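Local structure of Oxidored_FMN domain-containing protein (6L6J) at residues 363-368 / 659-664; 399-404 / 448-453; 425-430 / 441-446. The protein probably acts as an FMN- and [4Fe-4S]-dependent amine oxidase on 6-hydroxypseudooxynicotine, with ADP bound in a separate nucleotide site. One frame throughout, in Å; residues are numbered along the deposited sequence.

Contact 1 (363-368 / 659-664); sequences TQNPSA and DGRKAG. With SF4 (iron/sulfur cluster), chain C.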
loop_
_atom_site.group_PDB
_atom_site.type_symbol
_atom_site.label_atom_id
_atom_site.label_comp_id
_atom_site.label_asym_id
_atom_site.label_seq_id
_atom_site.Cartn_x
_atom_site.Cartn_y
_atom_site.Cartn_z
ATOM N N THR A 363 6.336 -4.017 -1.349
ATOM C CA THR A 363 6.946 -4.627 -2.559
ATOM C C THR A 363 8.407 -4.153 -2.713
ATOM O O THR A 363 9.294 -5.001 -3.130
ATOM C CB THR A 363 6.106 -4.281 -3.786
ATOM O OG1 THR A 363 4.769 -4.615 -3.412
ATOM C CG2 THR A 363 6.584 -5.002 -5.031
ATOM N N GLN A 364 8.647 -2.859 -2.430
ATOM C CA GLN A 364 9.947 -2.201 -2.726
ATOM C C GLN A 364 10.910 -2.473 -1.573
ATOM O O GLN A 364 12.076 -2.789 -1.848
ATOM C CB GLN A 364 9.797 -0.695 -2.940
ATOM C CG GLN A 364 9.435 -0.253 -4.350
ATOM C CD GLN A 364 10.569 -0.441 -5.324
ATOM O OE1 GLN A 364 11.055 -1.557 -5.522
ATOM N NE2 GLN A 364 10.994 0.649 -5.958
ATOM N N ASN A 365 10.407 -2.410 -0.345
ATOM C CA ASN A 365 11.216 -2.483 0.897
ATOM C C ASN A 365 10.801 -3.718 1.696
ATOM O O ASN A 365 10.002 -3.603 2.620
ATOM C CB ASN A 365 11.076 -1.162 1.666
ATOM C CG ASN A 365 11.746 -1.157 3.019
ATOM O OD1 ASN A 365 12.704 -1.912 3.262
ATOM N ND2 ASN A 365 11.211 -0.335 3.913
ATOM N N PRO A 366 11.339 -4.929 1.400
ATOM C CA PRO A 366 11.002 -6.136 2.173
ATOM C C PRO A 366 11.096 -6.001 3.712
ATOM O O PRO A 366 10.359 -6.727 4.411
ATOM C CB PRO A 366 12.043 -7.156 1.687
ATOM C CG PRO A 366 12.328 -6.716 0.265
ATOM C CD PRO A 366 12.292 -5.204 0.313
ATOM N N SER A 367 11.946 -5.077 4.193
ATOM C CA SER A 367 12.202 -4.782 5.627
ATOM C C SER A 367 10.931 -4.244 6.301
ATOM O O SER A 367 10.784 -4.441 7.538
ATOM C CB SER A 367 13.363 -3.804 5.799
ATOM O OG SER A 367 12.918 -2.534 6.271
ATOM N N ALA A 368 10.054 -3.573 5.545
ATOM C CA ALA A 368 8.802 -2.977 6.074
ATOM C C ALA A 368 7.990 -4.088 6.737
ATOM O O ALA A 368 7.612 -5.007 6.019
ATOM C CB ALA A 368 8.003 -2.301 4.978
ATOM N N ASP A 659 11.447 -13.127 -0.888
ATOM C CA ASP A 659 12.347 -14.303 -1.063
ATOM C C ASP A 659 13.780 -13.801 -1.269
ATOM O O ASP A 659 14.699 -14.335 -0.603
ATOM C CB ASP A 659 11.933 -15.200 -2.231
ATOM C CG ASP A 659 10.785 -16.145 -1.944
ATOM O OD1 ASP A 659 10.284 -16.154 -0.807
ATOM O OD2 ASP A 659 10.393 -16.872 -2.879
ATOM N N GLY A 660 13.962 -12.818 -2.154
ATOM C CA GLY A 660 15.282 -12.262 -2.513
ATOM C C GLY A 660 16.046 -11.800 -1.285
ATOM O O GLY A 660 17.217 -12.177 -1.148
ATOM N N ARG A 661 15.403 -10.986 -0.442
ATOM C CA ARG A 661 15.973 -10.434 0.810
ATOM C C ARG A 661 16.322 -11.589 1.748
ATOM O O ARG A 661 17.459 -11.585 2.268
ATOM C CB ARG A 661 14.992 -9.477 1.497
ATOM C CG ARG A 661 15.589 -8.757 2.705
ATOM C CD ARG A 661 16.693 -7.771 2.337
ATOM N NE ARG A 661 16.335 -6.419 2.752
ATOM C CZ ARG A 661 16.190 -5.360 1.955
ATOM N NH1 ARG A 661 16.370 -5.483 0.649
ATOM N NH2 ARG A 661 15.850 -4.179 2.470
ATOM N N LYS A 662 15.399 -12.544 1.933
ATOM C CA LYS A 662 15.567 -13.693 2.867
ATOM C C LYS A 662 16.834 -14.466 2.487
ATOM O O LYS A 662 17.718 -14.618 3.352
ATOM C CB LYS A 662 14.343 -14.604 2.858
ATOM C CG LYS A 662 14.319 -15.673 3.938
ATOM C CD LYS A 662 12.963 -16.362 4.021
ATOM C CE LYS A 662 12.980 -17.707 4.716
ATOM N NZ LYS A 662 11.827 -18.531 4.273
ATOM N N ALA A 663 16.955 -14.872 1.224
ATOM C CA ALA A 663 18.168 -15.553 0.709
ATOM C C ALA A 663 19.396 -14.696 1.046
ATOM O O ALA A 663 20.336 -15.225 1.659
ATOM C CB ALA A 663 18.037 -15.815 -0.773
ATOM N N GLY A 664 19.364 -13.409 0.695
ATOM C CA GLY A 664 20.480 -12.460 0.893
ATOM C C GLY A 664 20.948 -12.360 2.348
ATOM O O GLY A 664 22.157 -12.182 2.576
HETATM FE FE1 SF4 C . 3.774 -0.794 -3.091
HETATM FE FE2 SF4 C . 4.540 1.958 -2.097
HETATM FE FE3 SF4 C . 5.678 -0.491 -0.820
HETATM FE FE4 SF4 C . 2.789 0.261 -0.363
HETATM S S1 SF4 C . 4.613 1.222 -0.107
HETATM S S2 SF4 C . 3.805 -1.471 -1.092
HETATM S S3 SF4 C . 2.688 0.923 -2.360
HETATM S S4 SF4 C . 5.603 0.236 -2.764
#
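Pro366 and Arg661 carry most of this contact, with the proline ring laid against the aliphatic start of the arginine side chain. Pro366 CB approaches Arg661 CB to 3.8 Å, and the two side chains run across each other at about a right angle. Arg661 leaves its helix with CG anti to the backbone N (chi1 -173°) and then bends at chi2 and chi3, which brings the guanidinium alongside the CD end of the proline ring. Pro366 CD sits 3.9 Å above one face of that group, displaced toward its rim. The charge is met elsewhere: Arg661 NH1 forms a salt bridge with Glu402 of helix 398-410. Arg661 NH2 lies near Ser367 CB and 4.0 Å from Asn365 OD1, too far for a hydrogen bond. The amide and guanidinium planes of that last pair stand 43° apart. No hydrogen bond crosses the contact, which is therefore held by van der Waals packing. The amide of Asn365 is fixed otherwise, ND2 donating to the carbonyl of Ile324 and OD1 taking a weak bond from Ser367 N. Asn365 to Ala368 form a type I beta turn, closed by Ala368 N to Asn365 O at 2.9 Å. Cys362, a ligand of the [4Fe-4S] cluster, comes just before this segment, and Thr363 N lies 3.6 Å from S2 of the cluster. The loop between helix 349-355 and strand 390-394 thus rests on helix 653-666, where Thr657 also bonds to the carbonyl of Thr363, while helix 441-450 packs beside Gln364.

Contact 2 (399-404 / 448-453); sequences AGLEAA and GQLQTM. With ADP (adenosine-5'-diphosphate), chain D.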
loop_
_atom_site.group_PDB
_atom_site.type_symbol
_atom_site.label_atom_id
_atom_site.label_comp_id
_atom_site.label_asym_id
_atom_site.label_seq_id
_atom_site.Cartn_x
_atom_site.Cartn_y
_atom_site.Cartn_z
ATOM N N ALA A 399 13.129 -11.203 -7.891
ATOM C CA ALA A 399 13.696 -12.181 -6.931
ATOM C C ALA A 399 15.213 -12.139 -7.038
ATOM O O ALA A 399 15.849 -11.712 -6.070
ATOM C CB ALA A 399 13.158 -13.580 -7.166
ATOM N N GLY A 400 15.752 -12.512 -8.200
ATOM C CA GLY A 400 17.196 -12.450 -8.510
ATOM C C GLY A 400 17.828 -11.119 -8.100
ATOM O O GLY A 400 18.835 -11.132 -7.338
ATOM N N LEU A 401 17.260 -10.009 -8.571
ATOM C CA LEU A 401 17.831 -8.649 -8.396
ATOM C C LEU A 401 17.904 -8.300 -6.915
ATOM O O LEU A 401 18.848 -7.570 -6.535
ATOM C CB LEU A 401 16.965 -7.618 -9.127
ATOM C CG LEU A 401 17.118 -7.617 -10.638
ATOM C CD1 LEU A 401 16.065 -6.723 -11.275
ATOM C CD2 LEU A 401 18.518 -7.176 -11.034
ATOM N N GLU A 402 16.918 -8.736 -6.130
ATOM C CA GLU A 402 16.851 -8.389 -4.686
ATOM C C GLU A 402 17.918 -9.197 -3.938
ATOM O O GLU A 402 18.543 -8.651 -3.063
ATOM C CB GLU A 402 15.430 -8.611 -4.162
ATOM C CG GLU A 402 15.295 -8.392 -2.671
ATOM C CD GLU A 402 15.951 -7.126 -2.160
ATOM O OE1 GLU A 402 15.860 -6.105 -2.840
ATOM O OE2 GLU A 402 16.547 -7.165 -1.074
ATOM N N ALA A 403 18.092 -10.477 -4.275
ATOM C CA ALA A 403 19.144 -11.365 -3.710
ATOM C C ALA A 403 20.545 -10.786 -4.002
ATOM O O ALA A 403 21.315 -10.584 -3.038
ATOM C CB ALA A 403 18.996 -12.752 -4.277
ATOM N N ALA A 404 20.840 -10.522 -5.289
ATOM C CA ALA A 404 22.110 -9.933 -5.780
ATOM C C ALA A 404 22.370 -8.636 -5.022
ATOM O O ALA A 404 23.394 -8.555 -4.329
ATOM C CB ALA A 404 22.059 -9.693 -7.263
ATOM N N GLY A 448 20.184 0.139 -10.909
ATOM C CA GLY A 448 20.957 1.376 -10.711
ATOM C C GLY A 448 21.901 1.292 -9.526
ATOM O O GLY A 448 22.991 1.868 -9.593
ATOM N N GLN A 449 21.500 0.587 -8.473
ATOM C CA GLN A 449 22.345 0.322 -7.283
ATOM C C GLN A 449 23.392 -0.748 -7.599
ATOM O O GLN A 449 24.535 -0.584 -7.149
ATOM C CB GLN A 449 21.463 -0.112 -6.120
ATOM C CG GLN A 449 20.561 1.010 -5.633
ATOM C CD GLN A 449 21.386 2.099 -5.023
ATOM O OE1 GLN A 449 22.289 1.820 -4.237
ATOM N NE2 GLN A 449 21.095 3.336 -5.393
ATOM N N LEU A 450 23.010 -1.807 -8.317
ATOM C CA LEU A 450 23.891 -2.985 -8.576
ATOM C C LEU A 450 25.080 -2.594 -9.460
ATOM O O LEU A 450 26.211 -2.949 -9.108
ATOM C CB LEU A 450 23.086 -4.124 -9.217
ATOM C CG LEU A 450 22.397 -5.067 -8.230
ATOM C CD1 LEU A 450 21.360 -5.930 -8.921
ATOM C CD2 LEU A 450 23.401 -5.948 -7.510
ATOM N N GLN A 451 24.833 -1.864 -10.545
ATOM C CA GLN A 451 25.801 -1.681 -11.666
ATOM C C GLN A 451 26.939 -0.716 -11.294
ATOM O O GLN A 451 27.860 -0.596 -12.123
ATOM C CB GLN A 451 25.053 -1.227 -12.925
ATOM C CG GLN A 451 24.424 0.155 -12.808
ATOM C CD GLN A 451 23.501 0.449 -13.960
ATOM O OE1 GLN A 451 23.310 -0.384 -14.853
ATOM N NE2 GLN A 451 22.916 1.636 -13.934
ATOM N N THR A 452 26.886 -0.086 -10.106
ATOM C CA THR A 452 27.906 0.863 -9.565
ATOM C C THR A 452 28.717 0.203 -8.434
ATOM O O THR A 452 29.406 0.939 -7.670
ATOM C CB THR A 452 27.244 2.157 -9.067
ATOM O OG1 THR A 452 26.298 1.811 -8.057
ATOM C CG2 THR A 452 26.566 2.934 -10.174
ATOM N N MET A 453 28.646 -1.128 -8.320
ATOM C CA MET A 453 29.315 -1.916 -7.243
ATOM C C MET A 453 30.348 -2.827 -7.887
ATOM O O MET A 453 30.002 -3.641 -8.739
ATOM C CB MET A 453 28.310 -2.773 -6.469
ATOM C CG MET A 453 27.157 -1.979 -5.898
ATOM S SD MET A 453 26.024 -2.977 -4.911
ATOM C CE MET A 453 25.576 -1.796 -3.639
HETATM P PB ADP D . 10.697 -13.756 -10.203
HETATM O O1B ADP D . 11.945 -12.905 -10.152
HETATM O O2B ADP D . 9.429 -13.003 -9.801
HETATM O O3B ADP D . 10.862 -15.063 -9.469
HETATM P PA ADP D . 10.796 -13.557 -13.125
HETATM O O1A ADP D . 10.638 -12.084 -12.955
HETATM O O2A ADP D . 9.937 -14.260 -14.108
HETATM O O3A ADP D . 10.497 -14.235 -11.719
HETATM O "O5'" ADP D . 12.354 -13.909 -13.355
HETATM C "C5'" ADP D . 12.785 -15.019 -14.176
HETATM C "C4'" ADP D . 13.882 -14.562 -15.105
HETATM O "O4'" ADP D . 14.882 -15.613 -15.192
HETATM C "C3'" ADP D . 13.448 -14.294 -16.558
HETATM O "O3'" ADP D . 14.181 -13.244 -17.178
HETATM C "C2'" ADP D . 13.761 -15.644 -17.214
HETATM O "O2'" ADP D . 13.815 -15.639 -18.627
HETATM C "C1'" ADP D . 15.112 -15.899 -16.553
HETATM N N9 ADP D . 15.625 -17.258 -16.723
HETATM C C8 ADP D . 14.918 -18.440 -16.729
HETATM N N7 ADP D . 15.672 -19.490 -16.931
HETATM C C5 ADP D . 16.956 -18.971 -17.091
HETATM C C6 ADP D . 18.214 -19.570 -17.335
HETATM N N6 ADP D . 18.402 -20.877 -17.452
HETATM N N1 ADP D . 19.296 -18.758 -17.430
HETATM C C2 ADP D . 19.114 -17.440 -17.292
HETATM N N3 ADP D . 17.989 -16.771 -17.055
HETATM C C4 ADP D . 16.936 -17.597 -16.962
#
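One side chain, Leu450, supplies all of its segment's share of this contact, its two methyls parting to meet two residues of helix 398-410: Leu450 CD1 reaches Leu401 CD2 at 3.8 Å, and Leu450 CD2 reaches Ala404 CB at 4.0 Å. The setting is a Rossmann-type nucleotide-binding fold. Helix 398-410 connects strands 390-394 and 413-417, helix 441-450 comes before the next strand, 456-459, and the two helices pack side by side on the parallel sheet. Leu450 leaves its backbone toward helix 398-410, whereas Leu401 starts off to the side. With its CG anti to the carbonyl carbon (chi1 -75°), Leu401 turns a methyl toward Leu450, and the two leucines meet at a slant. Leu450 CD2 also lies 3.8 Å from the carbonyl carbon of Ala404, so the leucine packs on the helix backbone as well as on side chains. Ala404 CA and Leu450 CA are 7.7 Å apart, consistent with the small side chain of Ala404. On the sheet, Leu401 and Ala404 touch Ile416 of strand 413-417, and Leu450 touches Val456 and Met458 of strand 456-459. In place of Leu450, an alanine here would lack both methyls and is likely to leave a gap between the helices where Leu401 CD2 and Ala404 CB now find contact. Gly400 is probably the last glycine of a GxGxxG dinucleotide-binding motif, and just before it Ala399 N donates to ADP O1B at 3.1 Å, with an N-H...O angle of 157°.

Contact 3 (425-430 / 441-446); sequences GRLVRE and RVVDYR. With ADP (adenosine-5'-diphosphate), chain D.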
loop_
_atom_site.group_PDB
_atom_site.type_symbol
_atom_site.label_atom_id
_atom_site.label_comp_id
_atom_site.label_asym_id
_atom_site.label_seq_id
_atom_site.Cartn_x
_atom_site.Cartn_y
_atom_site.Cartn_z
ATOM N N GLY A 425 13.071 -9.582 -15.572
ATOM C CA GLY A 425 12.274 -10.807 -15.755
ATOM C C GLY A 425 10.849 -10.462 -16.150
ATOM O O GLY A 425 10.674 -9.749 -17.152
ATOM N N ARG A 426 9.872 -10.901 -15.351
ATOM C CA ARG A 426 8.418 -10.746 -15.629
ATOM C C ARG A 426 8.072 -9.262 -15.781
ATOM O O ARG A 426 7.128 -8.953 -16.530
ATOM C CB ARG A 426 7.583 -11.383 -14.527
ATOM C CG ARG A 426 7.775 -10.745 -13.158
ATOM C CD ARG A 426 7.096 -11.572 -12.073
ATOM N NE ARG A 426 5.658 -11.433 -12.142
ATOM C CZ ARG A 426 4.799 -12.054 -11.361
ATOM N NH1 ARG A 426 5.231 -12.896 -10.435
ATOM N NH2 ARG A 426 3.500 -11.837 -11.517
ATOM N N LEU A 427 8.831 -8.375 -15.147
ATOM C CA LEU A 427 8.552 -6.910 -15.174
ATOM C C LEU A 427 9.001 -6.247 -16.480
ATOM O O LEU A 427 8.459 -5.168 -16.763
ATOM C CB LEU A 427 9.193 -6.221 -13.974
ATOM C CG LEU A 427 8.470 -6.458 -12.648
ATOM C CD1 LEU A 427 9.234 -5.786 -11.509
ATOM C CD2 LEU A 427 7.030 -5.962 -12.727
ATOM N N VAL A 428 9.910 -6.846 -17.257
ATOM C CA VAL A 428 10.262 -6.312 -18.611
ATOM C C VAL A 428 8.961 -6.089 -19.372
ATOM O O VAL A 428 8.744 -4.963 -19.782
ATOM C CB VAL A 428 11.219 -7.218 -19.411
ATOM C CG1 VAL A 428 11.128 -6.955 -20.901
ATOM C CG2 VAL A 428 12.666 -7.075 -18.943
ATOM N N ARG A 429 8.121 -7.127 -19.515
ATOM C CA ARG A 429 6.872 -7.087 -20.336
ATOM C C ARG A 429 5.691 -6.548 -19.523
ATOM O O ARG A 429 4.877 -5.832 -20.098
ATOM C CB ARG A 429 6.536 -8.470 -20.879
ATOM C CG ARG A 429 7.468 -8.936 -21.985
ATOM C CD ARG A 429 7.162 -10.348 -22.432
ATOM N NE ARG A 429 7.141 -11.276 -21.305
ATOM C CZ ARG A 429 6.487 -12.442 -21.288
ATOM N NH1 ARG A 429 5.775 -12.832 -22.342
ATOM N NH2 ARG A 429 6.517 -13.203 -20.209
ATOM N N GLU A 430 5.603 -6.856 -18.230
ATOM C CA GLU A 430 4.489 -6.375 -17.355
ATOM C C GLU A 430 4.485 -4.842 -17.295
ATOM O O GLU A 430 3.375 -4.267 -17.366
ATOM C CB GLU A 430 4.570 -6.928 -15.924
ATOM C CG GLU A 430 4.000 -8.317 -15.764
ATOM C CD GLU A 430 3.699 -8.729 -14.329
ATOM O OE1 GLU A 430 3.054 -7.951 -13.608
ATOM O OE2 GLU A 430 4.119 -9.824 -13.928
ATOM N N ARG A 441 9.979 0.465 -11.346
ATOM C CA ARG A 441 10.972 1.058 -10.421
ATOM C C ARG A 441 11.501 -0.065 -9.525
ATOM O O ARG A 441 12.642 0.063 -9.045
ATOM C CB ARG A 441 10.379 2.243 -9.665
ATOM C CG ARG A 441 9.925 3.379 -10.573
ATOM C CD ARG A 441 8.922 4.244 -9.838
ATOM N NE ARG A 441 8.266 5.277 -10.644
ATOM C CZ ARG A 441 7.347 6.127 -10.157
ATOM N NH1 ARG A 441 6.968 6.050 -8.884
ATOM N NH2 ARG A 441 6.777 7.022 -10.947
ATOM N N VAL A 442 10.739 -1.151 -9.346
ATOM C CA VAL A 442 11.259 -2.387 -8.688
ATOM C C VAL A 442 12.550 -2.816 -9.422
ATOM O O VAL A 442 13.551 -3.145 -8.712
ATOM C CB VAL A 442 10.202 -3.512 -8.600
ATOM C CG1 VAL A 442 10.808 -4.902 -8.420
ATOM C CG2 VAL A 442 9.198 -3.249 -7.485
ATOM N N VAL A 443 12.558 -2.767 -10.763
ATOM C CA VAL A 443 13.728 -3.170 -11.599
ATOM C C VAL A 443 14.770 -2.055 -11.569
ATOM O O VAL A 443 15.926 -2.349 -11.222
ATOM C CB VAL A 443 13.342 -3.509 -13.049
ATOM C CG1 VAL A 443 14.549 -3.979 -13.847
ATOM C CG2 VAL A 443 12.225 -4.550 -13.134
ATOM N N ASP A 444 14.380 -0.830 -11.906
ATOM C CA ASP A 444 15.317 0.329 -12.031
ATOM C C ASP A 444 16.096 0.533 -10.718
ATOM O O ASP A 444 17.339 0.450 -10.752
ATOM C CB ASP A 444 14.597 1.616 -12.454
ATOM C CG ASP A 444 13.896 1.500 -13.797
ATOM O OD1 ASP A 444 14.188 0.527 -14.538
ATOM O OD2 ASP A 444 13.056 2.383 -14.090
ATOM N N TYR A 445 15.405 0.764 -9.603
ATOM C CA TYR A 445 16.032 0.899 -8.260
ATOM C C TYR A 445 17.190 -0.103 -8.073
ATOM O O TYR A 445 18.272 0.282 -7.639
ATOM C CB TYR A 445 15.050 0.695 -7.109
ATOM C CG TYR A 445 15.755 0.729 -5.786
ATOM C CD1 TYR A 445 16.349 1.898 -5.345
ATOM C CD2 TYR A 445 15.924 -0.418 -5.015
ATOM C CE1 TYR A 445 17.045 1.941 -4.147
ATOM C CE2 TYR A 445 16.619 -0.394 -3.814
ATOM C CZ TYR A 445 17.182 0.792 -3.384
ATOM O OH TYR A 445 17.873 0.868 -2.224
ATOM N N ARG A 446 16.977 -1.366 -8.398
ATOM C CA ARG A 446 17.945 -2.445 -8.083
ATOM C C ARG A 446 19.067 -2.465 -9.125
ATOM O O ARG A 446 20.230 -2.636 -8.730
ATOM C CB ARG A 446 17.215 -3.788 -7.965
ATOM C CG ARG A 446 16.417 -3.923 -6.675
ATOM C CD ARG A 446 15.437 -5.086 -6.639
ATOM N NE ARG A 446 14.801 -5.074 -5.334
ATOM C CZ ARG A 446 13.901 -4.178 -4.940
ATOM N NH1 ARG A 446 13.483 -3.244 -5.778
ATOM N NH2 ARG A 446 13.415 -4.222 -3.712
HETATM P PB ADP D . 10.697 -13.756 -10.203
HETATM O O1B ADP D . 11.945 -12.905 -10.152
HETATM O O2B ADP D . 9.429 -13.003 -9.801
HETATM O O3B ADP D . 10.862 -15.063 -9.469
HETATM P PA ADP D . 10.796 -13.557 -13.125
HETATM O O1A ADP D . 10.638 -12.084 -12.955
HETATM O O2A ADP D . 9.937 -14.260 -14.108
HETATM O O3A ADP D . 10.497 -14.235 -11.719
HETATM O "O5'" ADP D . 12.354 -13.909 -13.355
HETATM C "C5'" ADP D . 12.785 -15.019 -14.176
HETATM C "C4'" ADP D . 13.882 -14.562 -15.105
HETATM O "O4'" ADP D . 14.882 -15.613 -15.192
HETATM C "C3'" ADP D . 13.448 -14.294 -16.558
HETATM O "O3'" ADP D . 14.181 -13.244 -17.178
HETATM C "C2'" ADP D . 13.761 -15.644 -17.214
HETATM O "O2'" ADP D . 13.815 -15.639 -18.627
HETATM C "C1'" ADP D . 15.112 -15.899 -16.553
HETATM N N9 ADP D . 15.625 -17.258 -16.723
HETATM C C8 ADP D . 14.918 -18.440 -16.729
HETATM N N7 ADP D . 15.672 -19.490 -16.931
HETATM C C5 ADP D . 16.956 -18.971 -17.091
HETATM C C6 ADP D . 18.214 -19.570 -17.335
HETATM N N6 ADP D . 18.402 -20.877 -17.452
HETATM N N1 ADP D . 19.296 -18.758 -17.430
HETATM C C2 ADP D . 19.114 -17.440 -17.292
HETATM N N3 ADP D . 17.989 -16.771 -17.055
HETATM C C4 ADP D . 16.936 -17.597 -16.962
#
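Leu427 fits against two consecutive valines of helix 441-450. Its CD1 touches Val442 CG1 at 3.6 Å, and its CB lies 3.6 Å from Val443 CG2. Leu427 crosses Val442 at about a right angle, whereas Leu427 and Val443 run past each other in opposite directions. CG2 of Val443, held anti to the carbonyl carbon, is the methyl presented to Leu427. Within helix 441-450, Arg446 NH1 bonds to the carbonyl O of Val442 at 2.9 Å, in the carbonyl plane and on a lone pair. Helix 426-430 belongs to the Rossmann-type domain and lies beside the ADP diphosphate. There Arg426 N donates to ADP O1A at 2.8 Å, nearly straight at 176°. Gly425 just before it has positive phi, and a CB there would run into the same oxygen. The Arg426 guanidinium turns to Glu430, one helical turn on: NE and NH2 both hold OE2, which lies in the guanidinium plane, NE at 2.9 Å. NH1 of Arg426 forms a salt bridge with Asp646, whose backbone N also binds ADP. Farther out, Tyr532 bonds to Glu430 OE1, Ile653 of helix 653-666 touches both Arg426 and Leu427, and Val442 packs on Pro398 and Gln364.

In the fold
From the N terminus, the chain completes its FMN-binding TIM barrel and reaches the cluster loop, where 363-368 opens the longest loop; contact 1 closes it about 290 residues later, on the C-terminal helix 653-666. Contact 2 is nested inside, spanning 399-404 to 448-453, and contact 3, 425-430 to 441-446, is nested inside contact 2. None cross. Helix 441-450 serves both inner contacts and also meets the outer one, since Arg446 NH2 probably bonds to the carbonyl of Gln364. Glu402 of contact 2 pairs through OE1 with Arg446 of contact 3 and lies next to Arg661 of contact 1. Contact 1 ties the cluster loop to that C-terminal helix; contacts 2 and 3 join helices within the ADP-binding domain.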